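Local structure of DNA polymerase sliding clamp 2 (Sulfolobus tokodaii, 3AIZ) at residues T23-L28 against K69-D74; S133-T138 against S189-S194. The protein acts as a subunit of a toroidal sliding platform that encircles DNA and tethers DNA polymerase and other processing proteins to it. One frame throughout, in Å; residues are numbered along the deposited sequence.

Contact 1 (T23-L28 against K69-D74)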
loop_
_atom_site.group_PDB
_atom_site.type_symbol
_atom_site.label_atom_id
_atom_site.label_comp_id
_atom_site.label_asym_id
_atom_site.label_seq_id
_atom_site.Cartn_x
_atom_site.Cartn_y
_atom_site.Cartn_z
ATOM N N THR A 23 -10.963 -0.693 32.183
ATOM C CA THR A 23 -12.004 -1.554 31.641
ATOM C C THR A 23 -12.798 -0.801 30.575
ATOM O O THR A 23 -12.556 0.382 30.332
ATOM C CB THR A 23 -12.945 -2.073 32.750
ATOM O OG1 THR A 23 -13.969 -2.896 32.176
ATOM C CG2 THR A 23 -13.584 -0.915 33.500
ATOM N N ASP A 24 -13.739 -1.488 29.936
ATOM C CA ASP A 24 -14.537 -0.882 28.876
ATOM C C ASP A 24 -15.410 0.264 29.387
ATOM O O ASP A 24 -15.840 1.117 28.612
ATOM C CB ASP A 24 -15.406 -1.937 28.187
ATOM C CG ASP A 24 -14.589 -2.943 27.399
ATOM O OD1 ASP A 24 -13.342 -2.878 27.460
ATOM O OD2 ASP A 24 -15.195 -3.797 26.718
ATOM N N GLU A 25 -15.662 0.280 30.692
ATOM C CA GLU A 25 -16.543 1.280 31.284
ATOM C C GLU A 25 -15.804 2.172 32.278
ATOM O O GLU A 25 -15.031 1.688 33.105
ATOM C CB GLU A 25 -17.721 0.599 31.986
ATOM C CG GLU A 25 -18.486 -0.396 31.120
ATOM C CD GLU A 25 -19.430 0.274 30.137
ATOM O OE1 GLU A 25 -19.980 1.346 30.473
ATOM O OE2 GLU A 25 -19.631 -0.277 29.033
ATOM N N ILE A 26 -16.043 3.476 32.190
ATOM C CA ILE A 26 -15.504 4.416 33.166
ATOM C C ILE A 26 -16.605 5.346 33.652
ATOM O O ILE A 26 -17.663 5.444 33.032
ATOM C CB ILE A 26 -14.366 5.271 32.582
ATOM C CG1 ILE A 26 -14.921 6.289 31.585
ATOM C CG2 ILE A 26 -13.314 4.390 31.936
ATOM C CD1 ILE A 26 -13.881 7.251 31.057
ATOM N N ILE A 27 -16.352 6.029 34.763
ATOM C CA ILE A 27 -17.314 6.979 35.301
ATOM C C ILE A 27 -16.795 8.407 35.192
ATOM O O ILE A 27 -15.888 8.804 35.923
ATOM C CB ILE A 27 -17.652 6.673 36.771
ATOM C CG1 ILE A 27 -18.312 5.298 36.891
ATOM C CG2 ILE A 27 -18.562 7.747 37.344
ATOM C CD1 ILE A 27 -18.733 4.944 38.300
ATOM N N LEU A 28 -17.367 9.169 34.265
ATOM C CA LEU A 28 -17.054 10.585 34.140
ATOM C C LEU A 28 -17.778 11.371 35.223
ATOM O O LEU A 28 -19.007 11.385 35.274
ATOM C CB LEU A 28 -17.464 11.114 32.766
ATOM C CG LEU A 28 -16.507 10.898 31.594
ATOM C CD1 LEU A 28 -17.164 11.342 30.300
ATOM C CD2 LEU A 28 -15.205 11.650 31.820
ATOM N N LYS A 69 -21.625 6.850 33.858
ATOM C CA LYS A 69 -20.834 5.670 33.528
ATOM C C LYS A 69 -20.986 5.325 32.050
ATOM O O LYS A 69 -22.045 4.874 31.615
ATOM C CB LYS A 69 -21.257 4.486 34.399
ATOM C CG LYS A 69 -20.415 3.236 34.212
ATOM C CD LYS A 69 -20.755 2.190 35.260
ATOM C CE LYS A 69 -19.902 0.942 35.098
ATOM N NZ LYS A 69 -20.174 0.251 33.808
ATOM N N ILE A 70 -19.922 5.538 31.282
ATOM C CA ILE A 70 -19.972 5.350 29.835
ATOM C C ILE A 70 -18.922 4.362 29.333
ATOM O O ILE A 70 -17.966 4.042 30.037
ATOM C CB ILE A 70 -19.767 6.684 29.098
ATOM C CG1 ILE A 70 -18.320 7.156 29.249
ATOM C CG2 ILE A 70 -20.736 7.733 29.619
ATOM C CD1 ILE A 70 -18.016 8.433 28.506
ATOM N N ASN A 71 -19.115 3.886 28.105
ATOM C CA ASN A 71 -18.154 3.005 27.454
ATOM C C ASN A 71 -17.022 3.817 26.837
ATOM O O ASN A 71 -17.217 4.515 25.841
ATOM C CB ASN A 71 -18.850 2.160 26.383
ATOM C CG ASN A 71 -17.935 1.109 25.775
ATOM O OD1 ASN A 71 -16.720 1.294 25.694
ATOM N ND2 ASN A 71 -18.520 -0.001 25.339
ATOM N N ILE A 72 -15.838 3.723 27.433
ATOM C CA ILE A 72 -14.699 4.535 27.018
ATOM C C ILE A 72 -14.317 4.320 25.554
ATOM O O ILE A 72 -13.817 5.233 24.896
ATOM C CB ILE A 72 -13.469 4.274 27.910
ATOM C CG1 ILE A 72 -12.337 5.238 27.551
ATOM C CG2 ILE A 72 -13.012 2.829 27.784
ATOM C CD1 ILE A 72 -11.101 5.065 28.397
ATOM N N ASN A 73 -14.555 3.116 25.048
ATOM C CA ASN A 73 -14.218 2.790 23.667
ATOM C C ASN A 73 -14.936 3.687 22.663
ATOM O O ASN A 73 -14.323 4.198 21.725
ATOM C CB ASN A 73 -14.513 1.319 23.376
ATOM C CG ASN A 73 -13.601 0.380 24.142
ATOM O OD1 ASN A 73 -12.384 0.571 24.180
ATOM N ND2 ASN A 73 -14.184 -0.645 24.753
ATOM N N ASP A 74 -16.237 3.874 22.867
ATOM C CA ASP A 74 -17.037 4.725 21.993
ATOM C C ASP A 74 -16.537 6.163 22.017
ATOM O O ASP A 74 -16.542 6.851 20.995
ATOM C CB ASP A 74 -18.509 4.684 22.408
ATOM C CG ASP A 74 -19.113 3.303 22.276
ATOM O OD1 ASP A 74 -18.526 2.461 21.563
ATOM O OD2 ASP A 74 -20.178 3.059 22.883
#
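Ile26 and Ile70 form an antiparallel hydrogen-bonded pair: Ile26 N donates to Ile70 O at 2.9 Å (N-H...O 165°), and Ile70 N returns a bond to Ile26 O. One residue beyond the end of strand 69-71, Ile72 N donates to Asp24 O at 2.9 Å, extending the pairing into the first turn of the helix. The same turn is capped by Asn71, whose OD1 accepts from Asn73 N at 2.9 Å. Asn71 is therefore the N-cap of helix 72-80, and the contact marks a strand-to-helix junction in the N-terminal domain of the PCNA fold.

Apolar contacts lie on the face of Ile26 and Ile70. Leu28 CD1 meets Ile70 CD1 at 3.5 Å, and the side chains of both residues also rest on Leu98, while Ile26 CG2 comes crosswise onto Ile72 CB at 4.0 Å.

The other face, with Glu25, Ile27, Lys69 and Asn71, mixes charged, polar and apolar groups. Lys69 runs extended from its backbone until chi4 (-64°) turns NZ across the Glu25 chain, giving a long salt bridge of 3.5 Å to Glu25 OE1. Its aliphatic root is used too, with CB against Ile27 CG1 at 3.9 Å.

Contact 2 (S133-T138 against S189-S194)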
loop_
_atom_site.group_PDB
_atom_site.type_symbol
_atom_site.label_atom_id
_atom_site.label_comp_id
_atom_site.label_asym_id
_atom_site.label_seq_id
_atom_site.Cartn_x
_atom_site.Cartn_y
_atom_site.Cartn_z
ATOM N N SER A 133 8.532 14.692 49.411
ATOM C CA SER A 133 9.849 15.215 49.750
ATOM C C SER A 133 10.614 15.611 48.494
ATOM O O SER A 133 11.334 16.607 48.480
ATOM C CB SER A 133 10.650 14.172 50.529
ATOM O OG SER A 133 9.905 13.656 51.618
ATOM N N VAL A 134 10.450 14.820 47.440
ATOM C CA VAL A 134 11.176 15.040 46.197
ATOM C C VAL A 134 10.232 15.198 45.012
ATOM O O VAL A 134 9.360 14.361 44.786
ATOM C CB VAL A 134 12.142 13.877 45.900
ATOM C CG1 VAL A 134 12.843 14.097 44.570
ATOM C CG2 VAL A 134 13.152 13.726 47.025
ATOM N N THR A 135 10.410 16.280 44.262
ATOM C CA THR A 135 9.664 16.490 43.029
ATOM C C THR A 135 10.606 16.940 41.920
ATOM O O THR A 135 11.503 17.748 42.148
ATOM C CB THR A 135 8.548 17.544 43.198
ATOM O OG1 THR A 135 9.119 18.794 43.607
ATOM C CG2 THR A 135 7.531 17.091 44.234
ATOM N N PHE A 136 10.408 16.404 40.723
ATOM C CA PHE A 136 11.186 16.835 39.571
ATOM C C PHE A 136 10.336 16.848 38.309
ATOM O O PHE A 136 9.354 16.114 38.205
ATOM C CB PHE A 136 12.432 15.963 39.383
ATOM C CG PHE A 136 12.136 14.504 39.168
ATOM C CD1 PHE A 136 12.093 13.628 40.240
ATOM C CD2 PHE A 136 11.921 14.005 37.895
ATOM C CE1 PHE A 136 11.830 12.283 40.043
ATOM C CE2 PHE A 136 11.658 12.662 37.693
ATOM C CZ PHE A 136 11.615 11.801 38.768
ATOM N N THR A 137 10.711 17.695 37.359
ATOM C CA THR A 137 9.971 17.813 36.113
ATOM C C THR A 137 10.868 17.464 34.934
ATOM O O THR A 137 12.039 17.837 34.903
ATOM C CB THR A 137 9.404 19.234 35.930
ATOM O OG1 THR A 137 8.742 19.644 37.132
ATOM C CG2 THR A 137 8.414 19.271 34.774
ATOM N N THR A 138 10.316 16.739 33.969
ATOM C CA THR A 138 11.078 16.332 32.797
ATOM C C THR A 138 10.154 15.986 31.639
ATOM O O THR A 138 8.973 15.705 31.840
ATOM C CB THR A 138 11.973 15.118 33.104
ATOM O OG1 THR A 138 12.708 14.757 31.929
ATOM C CG2 THR A 138 11.131 13.936 33.552
ATOM N N SER A 189 13.513 20.806 36.178
ATOM C CA SER A 189 13.476 21.332 37.538
ATOM C C SER A 189 13.611 20.206 38.556
ATOM O O SER A 189 13.152 19.088 38.324
ATOM C CB SER A 189 12.178 22.102 37.783
ATOM O OG SER A 189 11.062 21.229 37.786
ATOM N N LEU A 190 14.242 20.507 39.686
ATOM C CA LEU A 190 14.437 19.521 40.743
ATOM C C LEU A 190 14.284 20.154 42.123
ATOM O O LEU A 190 14.965 21.123 42.453
ATOM C CB LEU A 190 15.811 18.861 40.613
ATOM C CG LEU A 190 16.183 17.837 41.688
ATOM C CD1 LEU A 190 15.190 16.689 41.705
ATOM C CD2 LEU A 190 17.595 17.322 41.468
ATOM N N ASN A 191 13.380 19.599 42.925
ATOM C CA ASN A 191 13.133 20.101 44.270
ATOM C C ASN A 191 13.292 19.000 45.311
ATOM O O ASN A 191 12.448 18.111 45.422
ATOM C CB ASN A 191 11.733 20.715 44.363
ATOM C CG ASN A 191 11.538 21.878 43.405
ATOM O OD1 ASN A 191 12.500 22.527 42.992
ATOM N ND2 ASN A 191 10.286 22.149 43.050
ATOM N N VAL A 192 14.380 19.060 46.072
ATOM C CA VAL A 192 14.673 18.032 47.063
ATOM C C VAL A 192 14.627 18.589 48.483
ATOM O O VAL A 192 15.635 19.062 49.007
ATOM C CB VAL A 192 16.051 17.389 46.815
ATOM C CG1 VAL A 192 16.302 16.272 47.814
ATOM C CG2 VAL A 192 16.139 16.864 45.391
ATOM N N GLU A 193 13.450 18.525 49.100
ATOM C CA GLU A 193 13.273 19.001 50.467
ATOM C C GLU A 193 14.159 18.227 51.438
ATOM O O GLU A 193 14.577 18.755 52.469
ATOM C CB GLU A 193 11.808 18.890 50.891
ATOM C CG GLU A 193 10.849 19.710 50.038
ATOM C CD GLU A 193 9.416 19.640 50.538
ATOM O OE1 GLU A 193 9.158 18.894 51.508
ATOM O OE2 GLU A 193 8.549 20.331 49.960
ATOM N N SER A 194 14.446 16.975 51.098
ATOM C CA SER A 194 15.301 16.126 51.923
ATOM C C SER A 194 15.583 14.801 51.224
ATOM O O SER A 194 14.731 14.284 50.505
ATOM C CB SER A 194 14.652 15.872 53.287
ATOM O OG SER A 194 13.401 15.220 53.149
HETATM O O HOH W 1 9.666 20.130 40.658
HETATM O O HOH W 2 9.028 18.798 47.094
#
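Thr135 and Asn191 pair through both of their backbone polar groups. Asn191 N donates to Thr135 O at 2.7 Å, and Thr135 N donates to Asn191 O at 3.0 Å; with N-H...O angles above 160°, both are close to straight. The axes of strands 134-138 and 189-192 run 176° apart, almost exactly antiparallel, and a single backbone bond follows in each direction. Thr137 N donates a hydrogen bond to Ser189 O, while beyond the other end Glu193 N bonds to Ser133 O at 2.9 Å, carrying the pairing one step past the strand. Between these bonded pairs, Val134 faces Val192 and Phe136 faces Leu190.

The hydroxyls lie on the face of Thr135, Thr137, Ser189 and Asn191. Thr137 OG1 donates to Ser189 OG at 2.9 Å, a side-chain bond beside the backbone one of the same pair. With chi1 at 68°, Ser189 OG lies between its own N and carbonyl carbon, alongside Thr137 CB and OG1. Thr135 OG1 has a water at 3.3 Å that also sits within weak bonding distance of Ser189 OG. A second water makes weak bonds to Thr135 OG1 and, less certainly, Glu193 OE2. This row of hydroxyls and waters is in keeping with a surface contact.

The opposite face is apolar. Phe136 CB meets Leu190 CD1 at 3.7 Å, although the ring itself leads away from the partner strand, and Val134 CG2 lies beside Val192 CG1 at 4.1 Å, the two valines pointing the same way.

Strand 134-138 is flanked on its other edge by strand 218-223, through backbone bonds of Val134 with Phe222 and Phe136 with Val220; there Ser133 and Val134 both oppose Phe222 in a classic beta bulge and Phe136 packs on Val220 and Phe222. Helix 140-150 begins after one intervening residue.

In the fold
Contact 1 closes before contact 2 opens along the chain, and the two sit in different halves of the subunit: 23-28 with 69-74 in the N-terminal domain, 133-138 with 189-194 in the C-terminal one. Their centres are 35 Å apart on opposite sides of the chain's centre, with nearest atoms about 23 Å apart, so neither touches the other. Each joins antiparallel neighbours distant in sequence, and each adjoins a helix, 72-80 or 140-150. By strand order, the C-terminal counterpart of contact 1 is probably the pairing of strands 156-161 and 196-201. Each pairing knits its own domain independently, consistent with the two similar domains of a PCNA subunit.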